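Intracellular protein transport protein USO1 (Saccharomyces cerevisiae S288c, PDB 6LSU) acts as a homodimeric tether with a globular head and coiled-coil tail, required for protein transport from the ER to the Golgi complex. Local coordinates at residues A[627-632]-A[661-666]; A[668-673]-A[707-712]; A[634-639]-A[645-650]. All blocks are in the same frame, centred on the assembly; numbering follows the deposited sequence.

Contact 1. Residues A[627-632]-A[661-666]; sequences LVTMLL and DNYASR
T629 on helix 622-637 points at helix 660-673 and meets two of its side chains, Y663 through the methyl and R666 through the hydroxyl. Its first torsion (chi1 -53°) sorts the branches: CG2 stands anti to the backbone N, whereas OG1 stays beside that N, on the side where R666 arrives. T629 CG2 lies 3.7 Å from Y663 CD1, approaching the ring obliquely, and 4.0 Å from R666 CD. Threonine and tyrosine run antiparallel alongside one another, which carries Y663 CE1 on to 3.8 Å from the backbone O of T629. Segment 627-632 belongs to the tenth armadillo repeat of the globular head, and this buried contact packs it against helix 660-673 of the same alpha-helical head. R666 lies athwart T629. With its chain extended from CG to NE, it sets CD 3.6 Å from T629 OG1 before R666 NH1 gives the same oxygen a weak, bent hydrogen bond (3.3 Å, N-H...O 131°). The polar ends have their main partners outside the two segments: T629 OG1 bonds to K625 O one turn earlier, Y663 OH to I716 O, and R666 NH2 to S614 O at the end of helix 604-614. N662 ND2 sits 3.4 Å above one face of the R666 guanidinium plane, offset toward its rim.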
# COMPACT_ATOMS: atom_id res chain seq x y z
N LEU A 627 26.26 12.51 17.57
CA LEU A 627 25.05 13.37 17.57
C LEU A 627 25.20 14.48 18.59
O LEU A 627 24.89 15.69 18.22
CB LEU A 627 23.79 12.53 17.82
CG LEU A 627 23.27 11.79 16.59
CD1 LEU A 627 22.00 11.01 16.93
CD2 LEU A 627 23.04 12.77 15.45
N VAL A 628 25.66 14.12 19.81
CA VAL A 628 26.09 15.11 20.84
C VAL A 628 27.10 16.06 20.20
O VAL A 628 26.96 17.23 20.37
CB VAL A 628 26.68 14.48 22.11
CG1 VAL A 628 27.24 15.57 23.01
CG2 VAL A 628 25.64 13.69 22.88
N THR A 629 28.12 15.55 19.53
CA THR A 629 29.20 16.40 18.94
C THR A 629 28.53 17.33 17.93
O THR A 629 28.82 18.52 17.94
CB THR A 629 30.28 15.55 18.26
OG1 THR A 629 30.73 14.59 19.21
CG2 THR A 629 31.40 16.39 17.67
N MET A 630 27.66 16.77 17.08
CA MET A 630 26.96 17.52 16.00
C MET A 630 26.11 18.67 16.61
O MET A 630 26.11 19.83 16.09
CB MET A 630 26.05 16.59 15.23
CG MET A 630 25.76 17.12 13.85
SD MET A 630 24.51 16.14 13.01
CE MET A 630 25.36 14.56 12.94
N LEU A 631 25.41 18.36 17.71
CA LEU A 631 24.59 19.37 18.41
C LEU A 631 25.46 20.60 18.68
O LEU A 631 24.98 21.77 18.39
CB LEU A 631 24.06 18.74 19.70
CG LEU A 631 22.68 19.21 20.13
CD1 LEU A 631 22.46 18.97 21.63
CD2 LEU A 631 22.50 20.70 19.81
N LEU A 632 26.64 20.38 19.27
CA LEU A 632 27.52 21.49 19.74
C LEU A 632 28.06 22.27 18.54
O LEU A 632 28.02 23.53 18.58
CB LEU A 632 28.66 20.89 20.58
CG LEU A 632 28.19 20.25 21.88
CD1 LEU A 632 29.32 19.48 22.52
CD2 LEU A 632 27.63 21.30 22.83
N ASP A 661 39.83 18.95 14.27
CA ASP A 661 39.99 17.67 13.53
C ASP A 661 38.99 16.66 14.11
O ASP A 661 38.29 16.04 13.33
CB ASP A 661 41.45 17.17 13.53
CG ASP A 661 42.38 17.91 12.57
OD1 ASP A 661 41.95 18.96 12.00
OD2 ASP A 661 43.53 17.45 12.40
N ASN A 662 38.92 16.52 15.43
CA ASN A 662 38.12 15.43 16.06
C ASN A 662 36.63 15.63 15.74
O ASN A 662 35.93 14.62 15.53
CB ASN A 662 38.31 15.39 17.58
CG ASN A 662 37.81 14.09 18.16
OD1 ASN A 662 38.00 13.02 17.56
ND2 ASN A 662 37.16 14.18 19.32
N TYR A 663 36.16 16.88 15.75
CA TYR A 663 34.80 17.29 15.35
C TYR A 663 34.54 16.78 13.93
O TYR A 663 33.69 15.87 13.76
CB TYR A 663 34.65 18.81 15.43
CG TYR A 663 33.36 19.32 14.86
CD1 TYR A 663 32.19 19.32 15.61
CD2 TYR A 663 33.29 19.77 13.55
CE1 TYR A 663 31.00 19.80 15.09
CE2 TYR A 663 32.11 20.24 13.01
CZ TYR A 663 30.96 20.26 13.78
OH TYR A 663 29.81 20.73 13.24
N ALA A 664 35.27 17.33 12.95
CA ALA A 664 35.13 16.98 11.52
C ALA A 664 35.16 15.45 11.40
O ALA A 664 34.36 14.92 10.61
CB ALA A 664 36.19 17.63 10.67
N SER A 665 36.03 14.77 12.15
CA SER A 665 36.17 13.30 12.06
C SER A 665 34.83 12.67 12.45
O SER A 665 34.40 11.73 11.77
CB SER A 665 37.30 12.77 12.90
OG SER A 665 37.07 11.42 13.26
N ARG A 666 34.22 13.18 13.52
CA ARG A 666 33.03 12.55 14.16
C ARG A 666 31.77 12.86 13.35
O ARG A 666 30.81 12.08 13.54
CB ARG A 666 32.84 13.03 15.59
CG ARG A 666 33.79 12.39 16.59
CD ARG A 666 33.81 13.16 17.89
NE ARG A 666 34.34 12.34 18.98
CZ ARG A 666 34.17 12.59 20.28
NH1 ARG A 666 33.48 13.65 20.67
NH2 ARG A 666 34.68 11.77 21.18

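Contact 2. Residues A[668-673]-A[707-712]; sequences KQFKKD and QLFNEN
F670 and F709 both set CG anti to the backbone N (chi1 near 180°), and this common torsion sends each ring out from its own helix toward the other, 660-673 toward 703-711 and the reverse. The ring-bearing arms overlap while pointing opposite ways and meet as a T-shaped pair: the edge of F670 is turned to the face of F709, with ring centroids 5.1 Å apart and planes at 84°. The pair joins two helices in the C-terminal part of the alpha-helical globular head. The touching atom on the F670 side is CD2, which lies 3.6 Å from F709 CZ, above the F709 plane and toward the rim of that ring. F709 offers its face to F670 and its edge to K671, whose CG lies 4.0 Å from F709 CE2. K671 CB and CG rest at that edge, and bends at chi2 and chi4 turn the amine toward helix 703-711. There K671 NZ comes within 2.9 Å of N710 OD1, at the less buried margin of the contact. Helix 703-711 ends just beyond: N712 is the first residue to leave helical geometry and its ND2 gives a hydrogen bond to L708 O (2.8 Å), folding the amide back on the last turn, immediately before helix 713-717. The two short helical segments cross at 115° with axes 12.2 Å apart, a separation bridged by the aromatic side chains. F676, from the loop after helix 660-673, stacks on F670 and meets F709 edge-to-face, completing an aromatic cluster, while C626 of helix 622-637 packs against F670.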
# COMPACT_ATOMS: atom_id res chain seq x y z
N LYS A 668 32.11 13.06 9.88
CA LYS A 668 32.44 12.11 8.79
C LYS A 668 32.16 10.69 9.29
O LYS A 668 31.73 9.88 8.49
CB LYS A 668 33.89 12.27 8.34
CG LYS A 668 34.24 11.62 7.01
CD LYS A 668 35.29 12.39 6.22
CE LYS A 668 35.40 11.92 4.78
NZ LYS A 668 35.93 12.99 3.90
N GLN A 669 32.38 10.40 10.57
CA GLN A 669 32.25 9.01 11.07
C GLN A 669 30.77 8.68 11.20
O GLN A 669 30.42 7.46 11.12
CB GLN A 669 32.96 8.76 12.40
CG GLN A 669 32.76 7.32 12.87
CD GLN A 669 33.64 6.86 14.01
OE1 GLN A 669 33.61 7.44 15.11
NE2 GLN A 669 34.38 5.79 13.77
N PHE A 670 29.94 9.70 11.41
CA PHE A 670 28.47 9.57 11.61
C PHE A 670 27.80 9.12 10.30
O PHE A 670 26.94 8.21 10.35
CB PHE A 670 27.86 10.89 12.09
CG PHE A 670 26.36 10.88 12.21
CD1 PHE A 670 25.73 10.18 13.23
CD2 PHE A 670 25.58 11.52 11.27
CE1 PHE A 670 24.35 10.17 13.33
CE2 PHE A 670 24.20 11.50 11.37
CZ PHE A 670 23.59 10.84 12.41
N LYS A 671 28.18 9.76 9.19
CA LYS A 671 27.72 9.42 7.82
C LYS A 671 28.11 7.96 7.52
O LYS A 671 27.22 7.21 7.11
CB LYS A 671 28.27 10.41 6.79
CG LYS A 671 27.49 10.51 5.48
CD LYS A 671 26.55 9.31 5.22
CE LYS A 671 25.88 9.27 3.86
NZ LYS A 671 24.71 10.18 3.78
N LYS A 672 29.36 7.55 7.76
CA LYS A 672 29.91 6.29 7.18
C LYS A 672 29.87 5.10 8.14
O LYS A 672 29.83 3.99 7.64
CB LYS A 672 31.36 6.45 6.69
CG LYS A 672 31.70 7.77 6.00
CD LYS A 672 30.99 8.06 4.68
CE LYS A 672 31.10 6.97 3.63
NZ LYS A 672 29.82 6.23 3.44
N ASP A 673 29.89 5.26 9.46
CA ASP A 673 30.21 4.12 10.38
C ASP A 673 29.23 4.05 11.57
O ASP A 673 29.56 3.34 12.54
CB ASP A 673 31.67 4.19 10.83
CG ASP A 673 32.24 2.89 11.38
OD1 ASP A 673 31.59 1.83 11.21
OD2 ASP A 673 33.35 2.94 11.96
N GLN A 707 17.06 14.27 5.83
CA GLN A 707 17.08 15.15 4.64
C GLN A 707 17.97 16.33 5.01
O GLN A 707 18.82 16.78 4.18
CB GLN A 707 15.68 15.62 4.24
CG GLN A 707 14.93 14.72 3.26
CD GLN A 707 13.46 15.06 3.25
OE1 GLN A 707 13.06 16.16 2.85
NE2 GLN A 707 12.65 14.14 3.73
N LEU A 708 17.77 16.85 6.22
CA LEU A 708 18.55 18.02 6.71
C LEU A 708 20.05 17.66 6.74
O LEU A 708 20.85 18.40 6.18
CB LEU A 708 18.05 18.41 8.09
CG LEU A 708 18.87 19.53 8.73
CD1 LEU A 708 18.50 20.87 8.11
CD2 LEU A 708 18.70 19.56 10.23
N PHE A 709 20.42 16.52 7.33
CA PHE A 709 21.83 16.13 7.43
C PHE A 709 22.41 16.03 6.02
O PHE A 709 23.36 16.79 5.70
CB PHE A 709 22.00 14.83 8.22
CG PHE A 709 23.45 14.46 8.34
CD1 PHE A 709 24.30 15.19 9.15
CD2 PHE A 709 23.97 13.43 7.58
CE1 PHE A 709 25.64 14.85 9.25
CE2 PHE A 709 25.31 13.10 7.67
CZ PHE A 709 26.15 13.82 8.50
N ASN A 710 21.84 15.15 5.19
CA ASN A 710 22.34 14.89 3.81
C ASN A 710 22.44 16.20 3.02
O ASN A 710 23.38 16.35 2.30
CB ASN A 710 21.52 13.82 3.11
CG ASN A 710 21.72 12.44 3.73
OD1 ASN A 710 22.73 12.19 4.38
ND2 ASN A 710 20.77 11.54 3.53
N GLU A 711 21.54 17.15 3.20
CA GLU A 711 21.49 18.37 2.36
C GLU A 711 22.51 19.41 2.84
O GLU A 711 22.81 20.33 2.04
CB GLU A 711 20.06 18.93 2.31
CG GLU A 711 19.16 18.15 1.36
CD GLU A 711 17.69 18.54 1.36
OE1 GLU A 711 17.37 19.68 1.78
OE2 GLU A 711 16.87 17.68 0.94
N ASN A 712 23.01 19.30 4.09
CA ASN A 712 24.04 20.23 4.63
C ASN A 712 25.21 19.48 5.27
O ASN A 712 25.83 20.03 6.19
CB ASN A 712 23.49 21.17 5.70
CG ASN A 712 22.19 21.78 5.27
OD1 ASN A 712 22.19 22.84 4.63
ND2 ASN A 712 21.09 21.09 5.60

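Contact 3. Residues A[634-639]-A[645-650]; sequences VAYEFS and FPRKEY
R647 and Y650, one turn apart at the start of helix 647-658, grip the end of helix 622-637 around Y636, where the loop after helix 622-637 leads into helix 647-658, two consecutive helices of the alpha-helical head; segment 634-639 begins in the tenth armadillo repeat. The closely packed part is made by the buried A635, Y636 and Y650. The Y650 ring lies edge-on against the backbone and CB of Y636, with Y650 CE2 3.4 Å from Y636 CA and 3.5 Å from Y636 CB, while Y650 OH reaches A635 CB at 3.6 Å. That hydroxyl is hydrogen-bonded to L632 O, one turn before Y636 on helix 622-637, and L601 of helix 594-601 packs on Y650. The more solvent-facing, polar side is that of the partly exposed R647. Its CG stands anti to the backbone N (chi1 174°) and the chain runs extended to NE, which carries the guanidinium across the Y636 side chain. The group then lies flat on the tyrosine ring, centres 4.3 Å apart and planes at 25°, displaced so that the phenol end of Y636 is beneath it. Y636 OH and R647 NH2 are 3.4 Å apart at an angle too poor for a bond. Where helix 622-637 gives way to the loop, a single nitrogen, R647 NH1, makes two weak hydrogen bonds, both strongly bent, to S639 O (2.6 Å) and S639 OG (2.9 Å).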
# COMPACT_ATOMS: atom_id res chain seq x y z
N VAL A 634 26.62 22.47 15.53
CA VAL A 634 25.48 23.18 14.87
C VAL A 634 25.19 24.41 15.73
O VAL A 634 25.07 25.49 15.17
CB VAL A 634 24.26 22.26 14.63
CG1 VAL A 634 22.97 23.05 14.37
CG2 VAL A 634 24.51 21.28 13.50
N ALA A 635 25.12 24.23 17.06
CA ALA A 635 24.86 25.32 18.03
C ALA A 635 25.92 26.40 17.81
O ALA A 635 25.58 27.60 17.89
CB ALA A 635 24.87 24.81 19.45
N TYR A 636 27.16 26.00 17.51
CA TYR A 636 28.23 26.98 17.22
C TYR A 636 27.84 27.82 15.98
O TYR A 636 27.84 29.05 16.08
CB TYR A 636 29.61 26.32 17.09
CG TYR A 636 30.59 27.32 16.55
CD1 TYR A 636 30.76 28.54 17.18
CD2 TYR A 636 31.25 27.10 15.37
CE1 TYR A 636 31.59 29.51 16.65
CE2 TYR A 636 32.09 28.07 14.83
CZ TYR A 636 32.26 29.27 15.48
OH TYR A 636 33.08 30.22 14.96
N GLU A 637 27.49 27.16 14.87
CA GLU A 637 27.19 27.76 13.53
C GLU A 637 26.09 28.83 13.56
O GLU A 637 26.08 29.69 12.65
CB GLU A 637 26.70 26.66 12.60
CG GLU A 637 26.38 27.16 11.21
CD GLU A 637 27.59 27.27 10.30
OE1 GLU A 637 27.62 28.21 9.47
OE2 GLU A 637 28.47 26.40 10.39
N PHE A 638 25.18 28.80 14.52
CA PHE A 638 24.07 29.79 14.57
C PHE A 638 24.18 30.56 15.89
O PHE A 638 23.20 31.24 16.27
CB PHE A 638 22.76 29.04 14.28
CG PHE A 638 22.80 28.30 12.95
CD1 PHE A 638 22.74 29.00 11.75
CD2 PHE A 638 22.97 26.93 12.89
CE1 PHE A 638 22.80 28.34 10.53
CE2 PHE A 638 23.02 26.26 11.66
CZ PHE A 638 22.93 26.97 10.48
N SER A 639 25.35 30.51 16.54
CA SER A 639 25.75 31.42 17.65
C SER A 639 26.11 32.79 17.08
O SER A 639 26.74 32.84 16.01
CB SER A 639 26.93 30.86 18.39
OG SER A 639 28.07 30.86 17.53
N PHE A 645 25.79 32.46 25.59
CA PHE A 645 27.19 31.98 25.56
C PHE A 645 27.77 32.60 24.30
O PHE A 645 27.51 32.10 23.21
CB PHE A 645 27.22 30.45 25.64
CG PHE A 645 28.55 29.82 25.98
CD1 PHE A 645 29.75 30.38 25.58
CD2 PHE A 645 28.58 28.59 26.61
CE1 PHE A 645 30.95 29.72 25.83
CE2 PHE A 645 29.78 27.95 26.86
CZ PHE A 645 30.97 28.51 26.47
N PRO A 646 28.49 33.73 24.42
CA PRO A 646 28.99 34.46 23.26
C PRO A 646 29.76 33.54 22.31
O PRO A 646 30.36 32.63 22.82
CB PRO A 646 29.91 35.51 23.88
CG PRO A 646 29.21 35.79 25.18
CD PRO A 646 28.86 34.41 25.68
N ARG A 647 29.69 33.86 21.01
CA ARG A 647 30.21 33.03 19.89
C ARG A 647 31.68 32.69 20.17
O ARG A 647 31.99 31.50 20.27
CB ARG A 647 29.98 33.73 18.55
CG ARG A 647 30.60 33.03 17.35
CD ARG A 647 30.39 33.81 16.06
NE ARG A 647 30.74 33.03 14.88
CZ ARG A 647 30.00 32.07 14.35
NH1 ARG A 647 28.84 31.71 14.89
NH2 ARG A 647 30.44 31.45 13.27
N LYS A 648 32.54 33.68 20.33
CA LYS A 648 34.02 33.47 20.39
C LYS A 648 34.33 32.68 21.69
O LYS A 648 35.19 31.77 21.65
CB LYS A 648 34.78 34.79 20.24
CG LYS A 648 33.94 36.07 20.36
CD LYS A 648 34.73 37.37 20.39
CE LYS A 648 34.19 38.38 21.38
NZ LYS A 648 35.17 39.44 21.68
N GLU A 649 33.60 32.94 22.78
CA GLU A 649 33.78 32.18 24.05
C GLU A 649 33.37 30.72 23.82
O GLU A 649 34.09 29.79 24.28
CB GLU A 649 32.99 32.83 25.20
CG GLU A 649 33.80 32.90 26.48
CD GLU A 649 33.01 32.89 27.79
OE1 GLU A 649 31.76 32.91 27.74
OE2 GLU A 649 33.67 32.86 28.85
N TYR A 650 32.26 30.48 23.11
CA TYR A 650 31.72 29.11 22.87
C TYR A 650 32.58 28.39 21.84
O TYR A 650 32.77 27.18 21.98
CB TYR A 650 30.27 29.17 22.39
CG TYR A 650 29.66 27.83 22.06
CD1 TYR A 650 29.24 26.99 23.07
CD2 TYR A 650 29.46 27.43 20.76
CE1 TYR A 650 28.66 25.76 22.80
CE2 TYR A 650 28.92 26.19 20.47
CZ TYR A 650 28.49 25.36 21.49
OH TYR A 650 27.96 24.12 21.24

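Helix 622-637 takes part in contacts 1 and 3, and helix 660-673 in contacts 1 and 2, so contact 1 is the middle member of the group. Contacts 1 and 2 have centres about 11 Å apart and touch through M630 and L627: M630 CE lies 3.5 Å from F670 CD2 and 3.7 Å from F709 CE1, and L627 CD2 lies 3.6 Å from F670 CE1. Contacts 1 and 3, with centres about 14 Å apart, are tied together by the Y650 hydroxyl, whose OH is 2.7 Å from L632 O. Contacts 2 and 3 do not touch: their centres are about 21 Å apart, their nearest atoms about 7 Å. Contact 3 joins helices consecutive in the chain, and contact 1 spans the longer excursion that includes it.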